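Local coordinates for phosphate binding protein (Planctomyces limnophilus, PDB 4JWO), which probably binds phosphate and hands it, as a PstS-family binding protein, to the system that transports phosphate across the cytoplasmic membrane, at residues A[146-157]-A[252-260]; A[200-208]-A[279-287]. One frame throughout, in Å; residues are numbered along the deposited sequence.

Contact 1 of 2, residues A[146-157]-A[252-260]; sequences VVINPANTFAEC and KLKAVKISD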
loop_
_atom_site.group_PDB
_atom_site.type_symbol
_atom_site.label_atom_id
_atom_site.label_comp_id
_atom_site.label_asym_id
_atom_site.label_seq_id
_atom_site.Cartn_x
_atom_site.Cartn_y
_atom_site.Cartn_z
ATOM N N VAL A 146 -13.064 -0.931 1.733
ATOM C CA VAL A 146 -14.075 -0.083 2.344
ATOM C C VAL A 146 -15.184 -1.002 2.827
ATOM O O VAL A 146 -15.638 -1.882 2.088
ATOM C CB VAL A 146 -14.634 0.904 1.322
ATOM C CG1 VAL A 146 -15.786 1.695 1.913
ATOM C CG2 VAL A 146 -13.515 1.830 0.851
ATOM N N VAL A 147 -15.597 -0.831 4.078
ATOM C CA VAL A 147 -16.591 -1.715 4.662
ATOM C C VAL A 147 -17.790 -0.953 5.197
ATOM O O VAL A 147 -17.679 0.189 5.631
ATOM C CB VAL A 147 -15.982 -2.572 5.806
ATOM C CG1 VAL A 147 -14.936 -3.528 5.251
ATOM C CG2 VAL A 147 -15.364 -1.675 6.890
ATOM N N ILE A 148 -18.944 -1.596 5.126
ATOM C CA ILE A 148 -20.160 -1.107 5.744
ATOM C C ILE A 148 -20.724 -2.194 6.650
ATOM O O ILE A 148 -20.249 -3.336 6.647
ATOM C CB ILE A 148 -21.190 -0.654 4.688
ATOM C CG1 ILE A 148 -21.435 -1.763 3.663
ATOM C CG2 ILE A 148 -20.695 0.606 3.995
ATOM C CD1 ILE A 148 -22.474 -1.410 2.572
ATOM N N ASN A 149 -21.725 -1.849 7.447
ATOM C CA ASN A 149 -22.354 -2.830 8.306
ATOM C C ASN A 149 -23.175 -3.753 7.424
ATOM O O ASN A 149 -23.740 -3.301 6.432
ATOM C CB ASN A 149 -23.254 -2.113 9.306
ATOM C CG ASN A 149 -23.841 -3.047 10.320
ATOM O OD1 ASN A 149 -24.895 -3.651 10.093
ATOM N ND2 ASN A 149 -23.168 -3.176 11.462
ATOM N N PRO A 150 -23.232 -5.053 7.754
ATOM C CA PRO A 150 -23.981 -5.950 6.867
ATOM C C PRO A 150 -25.452 -5.576 6.708
ATOM O O PRO A 150 -26.056 -5.975 5.709
ATOM C CB PRO A 150 -23.837 -7.313 7.554
ATOM C CG PRO A 150 -22.510 -7.218 8.240
ATOM C CD PRO A 150 -22.499 -5.805 8.789
ATOM N N ALA A 151 -26.017 -4.834 7.664
ATOM C CA ALA A 151 -27.422 -4.421 7.578
ATOM C C ALA A 151 -27.646 -3.316 6.543
ATOM O O ALA A 151 -28.785 -3.002 6.204
ATOM C CB ALA A 151 -27.938 -3.980 8.930
ATOM N N ASN A 152 -26.562 -2.727 6.050
ATOM C CA ASN A 152 -26.623 -1.703 5.003
ATOM C C ASN A 152 -26.772 -2.378 3.640
ATOM O O ASN A 152 -25.858 -3.056 3.180
ATOM C CB ASN A 152 -25.324 -0.879 5.048
ATOM C CG ASN A 152 -25.318 0.297 4.080
ATOM O OD1 ASN A 152 -25.937 0.254 3.015
ATOM N ND2 ASN A 152 -24.594 1.353 4.446
ATOM N N THR A 153 -27.923 -2.197 2.991
ATOM C CA THR A 153 -28.134 -2.815 1.685
ATOM C C THR A 153 -28.217 -1.797 0.556
ATOM O O THR A 153 -28.489 -2.159 -0.594
ATOM C CB THR A 153 -29.404 -3.674 1.664
ATOM O OG1 THR A 153 -30.507 -2.868 2.073
ATOM C CG2 THR A 153 -29.256 -4.873 2.607
ATOM N N PHE A 154 -27.984 -0.529 0.882
ATOM C CA PHE A 154 -28.097 0.532 -0.112
ATOM C C PHE A 154 -26.750 1.022 -0.635
ATOM O O PHE A 154 -26.678 1.557 -1.746
ATOM C CB PHE A 154 -28.923 1.718 0.428
ATOM C CG PHE A 154 -28.327 2.364 1.648
ATOM C CD1 PHE A 154 -27.374 3.363 1.526
ATOM C CD2 PHE A 154 -28.698 1.947 2.919
ATOM C CE1 PHE A 154 -26.806 3.943 2.647
ATOM C CE2 PHE A 154 -28.141 2.536 4.046
ATOM C CZ PHE A 154 -27.191 3.529 3.907
ATOM N N ALA A 155 -25.685 0.866 0.153
ATOM C CA ALA A 155 -24.357 1.341 -0.268
ATOM C C ALA A 155 -23.422 0.212 -0.681
ATOM O O ALA A 155 -22.203 0.309 -0.504
ATOM C CB ALA A 155 -23.715 2.192 0.826
ATOM N N GLU A 156 -23.979 -0.844 -1.258
ATOM C CA GLU A 156 -23.192 -2.038 -1.586
ATOM C C GLU A 156 -22.150 -1.810 -2.674
ATOM O O GLU A 156 -21.145 -2.523 -2.744
ATOM C CB GLU A 156 -24.105 -3.218 -1.925
ATOM C CG GLU A 156 -24.919 -3.651 -0.719
ATOM C CD GLU A 156 -25.702 -4.909 -0.972
ATOM O OE1 GLU A 156 -25.721 -5.361 -2.136
ATOM O OE2 GLU A 156 -26.297 -5.448 -0.006
ATOM N N CYS A 157 -22.407 -0.826 -3.532
ATOM C CA CYS A 157 -21.444 -0.396 -4.541
ATOM C C CYS A 157 -21.313 1.116 -4.455
ATOM O O CYS A 157 -22.316 1.826 -4.410
ATOM C CB CYS A 157 -21.901 -0.786 -5.946
ATOM S SG CYS A 157 -20.665 -0.220 -7.168
ATOM N N LYS A 252 -18.733 -10.858 9.382
ATOM C CA LYS A 252 -19.284 -9.798 10.231
ATOM C C LYS A 252 -19.280 -8.427 9.564
ATOM O O LYS A 252 -19.803 -7.462 10.118
ATOM C CB LYS A 252 -18.498 -9.715 11.544
ATOM C CG LYS A 252 -18.465 -11.023 12.322
ATOM C CD LYS A 252 -17.633 -10.903 13.594
ATOM C CE LYS A 252 -16.221 -10.442 13.297
ATOM N NZ LYS A 252 -16.004 -9.045 13.741
ATOM N N LEU A 253 -18.677 -8.356 8.381
ATOM C CA LEU A 253 -18.523 -7.107 7.645
ATOM C C LEU A 253 -19.024 -7.268 6.215
ATOM O O LEU A 253 -19.053 -8.372 5.680
ATOM C CB LEU A 253 -17.044 -6.715 7.582
ATOM C CG LEU A 253 -16.297 -6.475 8.893
ATOM C CD1 LEU A 253 -14.797 -6.432 8.599
ATOM C CD2 LEU A 253 -16.756 -5.163 9.524
ATOM N N LYS A 254 -19.388 -6.159 5.586
ATOM C CA LYS A 254 -19.729 -6.176 4.169
ATOM C C LYS A 254 -18.709 -5.310 3.431
ATOM O O LYS A 254 -18.567 -4.126 3.719
ATOM C CB LYS A 254 -21.165 -5.658 3.966
ATOM C CG LYS A 254 -21.577 -5.522 2.506
ATOM C CD LYS A 254 -23.061 -5.140 2.383
ATOM C CE LYS A 254 -23.969 -6.261 2.846
ATOM N NZ LYS A 254 -25.416 -5.899 2.710
ATOM N N ALA A 255 -17.972 -5.902 2.492
ATOM C CA ALA A 255 -17.032 -5.114 1.712
ATOM C C ALA A 255 -17.793 -4.394 0.610
ATOM O O ALA A 255 -18.577 -5.004 -0.128
ATOM C CB ALA A 255 -15.926 -5.987 1.113
ATOM N N VAL A 256 -17.562 -3.093 0.510
ATOM C CA VAL A 256 -18.168 -2.286 -0.540
ATOM C C VAL A 256 -17.505 -2.586 -1.880
ATOM O O VAL A 256 -16.277 -2.660 -1.983
ATOM C CB VAL A 256 -18.034 -0.786 -0.202
ATOM C CG1 VAL A 256 -18.523 0.091 -1.350
ATOM C CG2 VAL A 256 -18.800 -0.481 1.091
ATOM N N LYS A 257 -18.325 -2.788 -2.902
ATOM C CA LYS A 257 -17.806 -2.934 -4.258
ATOM C C LYS A 257 -17.466 -1.549 -4.793
ATOM O O LYS A 257 -18.196 -0.597 -4.538
ATOM C CB LYS A 257 -18.840 -3.621 -5.145
ATOM C CG LYS A 257 -19.287 -4.964 -4.602
ATOM C CD LYS A 257 -20.343 -5.588 -5.488
ATOM C CE LYS A 257 -20.625 -7.023 -5.082
ATOM N NZ LYS A 257 -21.104 -7.132 -3.680
ATOM N N ILE A 258 -16.360 -1.441 -5.531
ATOM C CA ILE A 258 -15.794 -0.140 -5.884
ATOM C C ILE A 258 -15.816 0.145 -7.388
ATOM O O ILE A 258 -15.317 -0.648 -8.192
ATOM C CB ILE A 258 -14.344 -0.013 -5.357
ATOM C CG1 ILE A 258 -14.300 -0.185 -3.832
ATOM C CG2 ILE A 258 -13.723 1.339 -5.744
ATOM C CD1 ILE A 258 -14.994 0.930 -3.056
ATOM N N SER A 259 -16.407 1.277 -7.763
ATOM C CA SER A 259 -16.350 1.756 -9.140
ATOM C C SER A 259 -15.417 2.951 -9.229
ATOM O O SER A 259 -15.444 3.816 -8.362
ATOM C CB SER A 259 -17.732 2.179 -9.616
ATOM O OG SER A 259 -18.589 1.061 -9.712
ATOM N N ASP A 260 -14.611 3.009 -10.287
ATOM C CA ASP A 260 -13.642 4.091 -10.431
ATOM C C ASP A 260 -13.930 5.074 -11.568
ATOM O O ASP A 260 -13.142 5.987 -11.810
ATOM C CB ASP A 260 -12.212 3.530 -10.544
ATOM C CG ASP A 260 -11.928 2.882 -11.890
ATOM O OD1 ASP A 260 -12.871 2.647 -12.681
ATOM O OD2 ASP A 260 -10.736 2.594 -12.159
HETATM O O HOH W 1 -13.834 -2.455 -0.659
HETATM O O HOH W 2 -21.107 -4.787 -1.092
HETATM O O HOH W 3 -23.702 -6.023 -3.967
#
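The Glu156 carboxylate takes Lys254 NZ on the anti side of OE2, 31° out of its plane, in a 2.9 Å salt bridge; a water donates to its OE1 and accepts a hydrogen bond from Lys257 NZ. The ring of Phe154 carries Asn152 OD1 over the centre of one face and meets Trp176 and Trp183 edge-to-face. Both lie at a junction of the mixed sheet of this PBP-superfamily fold, where strand 254-259 pairs antiparallel with 134-148: Ile148 N reaches Lys254 O at 2.9 Å, and beyond the strand a type I turn, Asn149 to Asn152, leads back to Cys157, which forms a parallel bridge with Lys257. Bent at chi3 (-68°), the Lys254 chain passes Ile148 CD1 (3.8 Å from its CD) and curls into the turn. There NZ, besides Glu156, donates to Pro150 O at 3.1 Å and to Asn152 O at 2.9 Å, the latter from above the carbonyl plane. A methionine in its place would probably leave both carbonyls and the Glu156 charge without their mate, so that the turn would be less firmly tied to the strand. Val256 points toward 146-157, its CG2 3.6 Å from Ile148 CG2. Cys157 is disulfide-bonded to Cys266, whose backbone N also binds Ser259 OG, and Cys157 SG itself lies 3.5 Å from Ser259 OG.

Contact 2 of 2, residues A[200-208]-A[279-287]; sequences FDYFTEVIN and YTPLSRPLF
Helix 198-208 packs here against the start of strand 283-291, which, as in two-lobed binding proteins of this class, probably serves as one of the hinge strands between the lobes. Tyr202 and Arg284 carry the contact. The guanidinium lies flat on one face of the phenol ring, planes 4° apart and centres 3.8 Å apart, a stacked cation-pi pair in which Tyr202 CD1 sits over the middle of the guanidinium and Arg284 NE is offset toward the rim of the ring. The two side chains run past each other in opposite directions: with CG between the backbone N and carbonyl carbon (chi1 67°) and the chain extended to NE, the arginine travels from the phenol oxygen back toward the helix. There Glu205 meets the edge of the guanidinium, its carboxylate turned 54° from that plane; the salt bridge, 3.1 Å from Arg284 NH1 to Glu205 OE2, is weak in its hydrogen-bond geometry, as are the bonds to OE1. At the far end of the ring Tyr202 OH donates to Pro281 O at 2.7 Å, so the ring is held by its hydroxyl as well as by its face. Beside this polar pair runs an apolar seam. Val206 CB touches Pro281 CB at 3.9 Å, just after a cis peptide bond, and Val206 CG2 meets Leu282 CD2 at 3.7 Å. The same Leu282 methyl lies 4.1 Å from Phe203 CD1, on a ring that carries Ile207 CG1 over one face and stacks with Tyr240. A sulfate, probably from the crystallisation liquor, is bound near Glu205. A helix packed on a strand that probably runs between the lobes is consistent with the hinge region of a periplasmic-binding-protein fold.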
loop_
_atom_site.group_PDB
_atom_site.type_symbol
_atom_site.label_atom_id
_atom_site.label_comp_id
_atom_site.label_asym_id
_atom_site.label_seq_id
_atom_site.Cartn_x
_atom_site.Cartn_y
_atom_site.Cartn_z
ATOM N N PHE A 200 -3.656 5.109 5.832
ATOM C CA PHE A 200 -4.143 6.476 5.633
ATOM C C PHE A 200 -3.577 7.086 4.365
ATOM O O PHE A 200 -4.319 7.641 3.548
ATOM C CB PHE A 200 -3.748 7.346 6.830
ATOM C CG PHE A 200 -4.196 8.779 6.732
ATOM C CD1 PHE A 200 -5.423 9.168 7.251
ATOM C CD2 PHE A 200 -3.375 9.735 6.163
ATOM C CE1 PHE A 200 -5.827 10.501 7.190
ATOM C CE2 PHE A 200 -3.777 11.072 6.089
ATOM C CZ PHE A 200 -5.018 11.436 6.602
ATOM N N ASP A 201 -2.259 7.003 4.209
ATOM C CA ASP A 201 -1.584 7.570 3.041
ATOM C C ASP A 201 -2.134 6.993 1.742
ATOM O O ASP A 201 -2.366 7.726 0.782
ATOM C CB ASP A 201 -0.069 7.358 3.124
ATOM C CG ASP A 201 0.592 8.276 4.134
ATOM O OD1 ASP A 201 -0.091 9.193 4.645
ATOM O OD2 ASP A 201 1.800 8.087 4.408
ATOM N N TYR A 202 -2.355 5.681 1.708
ATOM C CA TYR A 202 -2.861 5.044 0.487
ATOM C C TYR A 202 -4.301 5.481 0.202
ATOM O O TYR A 202 -4.605 5.976 -0.889
ATOM C CB TYR A 202 -2.750 3.513 0.628
ATOM C CG TYR A 202 -3.180 2.688 -0.575
ATOM C CD1 TYR A 202 -3.512 3.285 -1.792
ATOM C CD2 TYR A 202 -3.256 1.303 -0.484
ATOM C CE1 TYR A 202 -3.914 2.519 -2.885
ATOM C CE2 TYR A 202 -3.655 0.533 -1.568
ATOM C CZ TYR A 202 -3.977 1.142 -2.761
ATOM O OH TYR A 202 -4.372 0.389 -3.850
ATOM N N PHE A 203 -5.180 5.309 1.182
ATOM C CA PHE A 203 -6.591 5.630 0.987
ATOM C C PHE A 203 -6.775 7.078 0.577
ATOM O O PHE A 203 -7.456 7.381 -0.403
ATOM C CB PHE A 203 -7.367 5.352 2.270
ATOM C CG PHE A 203 -8.847 5.519 2.121
ATOM C CD1 PHE A 203 -9.613 4.504 1.550
ATOM C CD2 PHE A 203 -9.467 6.681 2.537
ATOM C CE1 PHE A 203 -10.988 4.651 1.404
ATOM C CE2 PHE A 203 -10.836 6.838 2.391
ATOM C CZ PHE A 203 -11.595 5.813 1.821
ATOM N N THR A 204 -6.148 7.991 1.309
ATOM C CA THR A 204 -6.310 9.404 0.978
ATOM C C THR A 204 -5.709 9.754 -0.379
ATOM O O THR A 204 -6.287 10.555 -1.113
ATOM C CB THR A 204 -5.749 10.338 2.077
ATOM O OG1 THR A 204 -4.337 10.132 2.208
ATOM C CG2 THR A 204 -6.446 10.073 3.390
ATOM N N GLU A 205 -4.572 9.157 -0.734
ATOM C CA GLU A 205 -3.955 9.424 -2.036
ATOM C C GLU A 205 -4.915 9.107 -3.182
ATOM O O GLU A 205 -5.114 9.923 -4.083
ATOM C CB GLU A 205 -2.673 8.593 -2.213
ATOM C CG GLU A 205 -2.022 8.695 -3.598
ATOM C CD GLU A 205 -0.864 7.710 -3.776
ATOM O OE1 GLU A 205 -0.299 7.248 -2.757
ATOM O OE2 GLU A 205 -0.525 7.389 -4.931
ATOM N N VAL A 206 -5.515 7.925 -3.143
ATOM C CA VAL A 206 -6.269 7.483 -4.313
ATOM C C VAL A 206 -7.729 7.906 -4.283
ATOM O O VAL A 206 -8.374 7.969 -5.332
ATOM C CB VAL A 206 -6.117 5.971 -4.581
ATOM C CG1 VAL A 206 -4.631 5.631 -4.754
ATOM C CG2 VAL A 206 -6.760 5.144 -3.466
ATOM N N ILE A 207 -8.227 8.245 -3.100
ATOM C CA ILE A 207 -9.602 8.722 -2.970
ATOM C C ILE A 207 -9.690 10.243 -3.046
ATOM O O ILE A 207 -10.567 10.795 -3.728
ATOM C CB ILE A 207 -10.264 8.216 -1.671
ATOM C CG1 ILE A 207 -10.387 6.682 -1.684
ATOM C CG2 ILE A 207 -11.632 8.851 -1.485
ATOM C CD1 ILE A 207 -11.086 6.118 -2.934
ATOM N N ASN A 208 -8.771 10.938 -2.371
ATOM C CA ASN A 208 -8.817 12.395 -2.342
ATOM C C ASN A 208 -7.827 13.086 -3.265
ATOM O O ASN A 208 -8.055 14.215 -3.696
ATOM C CB ASN A 208 -8.626 12.902 -0.910
ATOM C CG ASN A 208 -9.751 12.489 -0.002
ATOM O OD1 ASN A 208 -10.867 12.261 -0.458
ATOM N ND2 ASN A 208 -9.470 12.386 1.292
ATOM N N TYR A 279 -9.479 -4.776 -9.286
ATOM C CA TYR A 279 -9.878 -3.973 -8.140
ATOM C C TYR A 279 -8.970 -2.749 -8.012
ATOM O O TYR A 279 -7.954 -2.759 -7.305
ATOM C CB TYR A 279 -9.863 -4.835 -6.873
ATOM C CG TYR A 279 -10.297 -4.116 -5.623
ATOM C CD1 TYR A 279 -11.623 -3.777 -5.417
ATOM C CD2 TYR A 279 -9.385 -3.815 -4.627
ATOM C CE1 TYR A 279 -12.024 -3.126 -4.254
ATOM C CE2 TYR A 279 -9.772 -3.167 -3.468
ATOM C CZ TYR A 279 -11.092 -2.831 -3.285
ATOM O OH TYR A 279 -11.485 -2.178 -2.124
ATOM N N THR A 280 -9.341 -1.696 -8.737
ATOM C CA THR A 280 -8.573 -0.458 -8.759
ATOM C C THR A 280 -9.510 0.717 -8.427
ATOM O O THR A 280 -10.668 0.724 -8.834
ATOM C CB THR A 280 -7.857 -0.298 -10.133
ATOM O OG1 THR A 280 -6.966 0.823 -10.109
ATOM C CG2 THR A 280 -8.866 -0.138 -11.270
ATOM N N PRO A 281 -9.007 1.728 -7.704
ATOM C CA PRO A 281 -7.624 1.983 -7.275
ATOM C C PRO A 281 -7.199 1.427 -5.920
ATOM O O PRO A 281 -6.070 1.706 -5.509
ATOM C CB PRO A 281 -7.584 3.505 -7.208
ATOM C CG PRO A 281 -8.959 3.853 -6.683
ATOM C CD PRO A 281 -9.898 2.843 -7.343
ATOM N N LEU A 282 -8.051 0.672 -5.245
ATOM C CA LEU A 282 -7.758 0.279 -3.869
ATOM C C LEU A 282 -6.949 -1.016 -3.692
ATOM O O LEU A 282 -6.803 -1.511 -2.580
ATOM C CB LEU A 282 -9.046 0.268 -3.035
ATOM C CG LEU A 282 -9.616 1.671 -2.814
ATOM C CD1 LEU A 282 -11.022 1.595 -2.217
ATOM C CD2 LEU A 282 -8.707 2.465 -1.895
ATOM N N SER A 283 -6.412 -1.557 -4.782
ATOM C CA SER A 283 -5.280 -2.475 -4.653
ATOM C C SER A 283 -4.238 -2.074 -5.668
ATOM O O SER A 283 -4.567 -1.580 -6.746
ATOM C CB SER A 283 -5.679 -3.953 -4.797
ATOM O OG SER A 283 -6.037 -4.309 -6.130
ATOM N N ARG A 284 -2.972 -2.254 -5.308
ATOM C CA ARG A 284 -1.884 -1.877 -6.198
ATOM C C ARG A 284 -0.611 -2.601 -5.796
ATOM O O ARG A 284 -0.433 -2.955 -4.627
ATOM C CB ARG A 284 -1.653 -0.365 -6.142
ATOM C CG ARG A 284 -1.132 0.142 -4.805
ATOM C CD ARG A 284 -1.079 1.642 -4.828
ATOM N NE ARG A 284 -0.730 2.209 -3.533
ATOM C CZ ARG A 284 -0.598 3.515 -3.312
ATOM N NH1 ARG A 284 -0.799 4.383 -4.294
ATOM N NH2 ARG A 284 -0.282 3.951 -2.106
ATOM N N PRO A 285 0.298 -2.800 -6.763
ATOM C CA PRO A 285 1.567 -3.463 -6.468
ATOM C C PRO A 285 2.517 -2.525 -5.737
ATOM O O PRO A 285 2.447 -1.307 -5.915
ATOM C CB PRO A 285 2.107 -3.814 -7.855
ATOM C CG PRO A 285 1.486 -2.783 -8.777
ATOM C CD PRO A 285 0.124 -2.511 -8.197
ATOM N N LEU A 286 3.388 -3.096 -4.910
ATOM C CA LEU A 286 4.418 -2.326 -4.216
ATOM C C LEU A 286 5.786 -2.699 -4.755
ATOM O O LEU A 286 6.026 -3.860 -5.094
ATOM C CB LEU A 286 4.362 -2.609 -2.723
ATOM C CG LEU A 286 3.055 -2.250 -2.016
ATOM C CD1 LEU A 286 3.217 -2.448 -0.515
ATOM C CD2 LEU A 286 2.672 -0.807 -2.335
ATOM N N PHE A 287 6.687 -1.716 -4.820
ATOM C CA PHE A 287 7.991 -1.906 -5.442
ATOM C C PHE A 287 9.171 -1.537 -4.553
ATOM O O PHE A 287 9.081 -0.670 -3.682
ATOM C CB PHE A 287 8.097 -1.095 -6.740
ATOM C CG PHE A 287 6.989 -1.370 -7.714
ATOM C CD1 PHE A 287 7.111 -2.382 -8.646
ATOM C CD2 PHE A 287 5.819 -0.627 -7.678
ATOM C CE1 PHE A 287 6.085 -2.640 -9.545
ATOM C CE2 PHE A 287 4.789 -0.885 -8.571
ATOM C CZ PHE A 287 4.924 -1.895 -9.498
#

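How the contacts relate
From the N terminus, strand 134-148 enters contact 1, and the turn after it brings Cys157 alongside 252-260, closing a loop of 94 intervening residues. Helix 200-208 lies within that loop, but its partner 279-287, met across 70 intervening residues, comes after 252-260, so the loop closed by contact 2 crosses that of contact 1 along the chain. Their centres are about 18 Å apart, yet they touch: Val146 CG2 of contact 1 reaches Phe203 CE1 of contact 2 at 3.8 Å, and Ile258 CG1 meets Tyr279 CE1 at 3.7 Å. Strands 134-148 and 283-291 are neighbours in one sheet; contact 1 adds strand 254-259 to it, whereas contact 2 sets a helix against it.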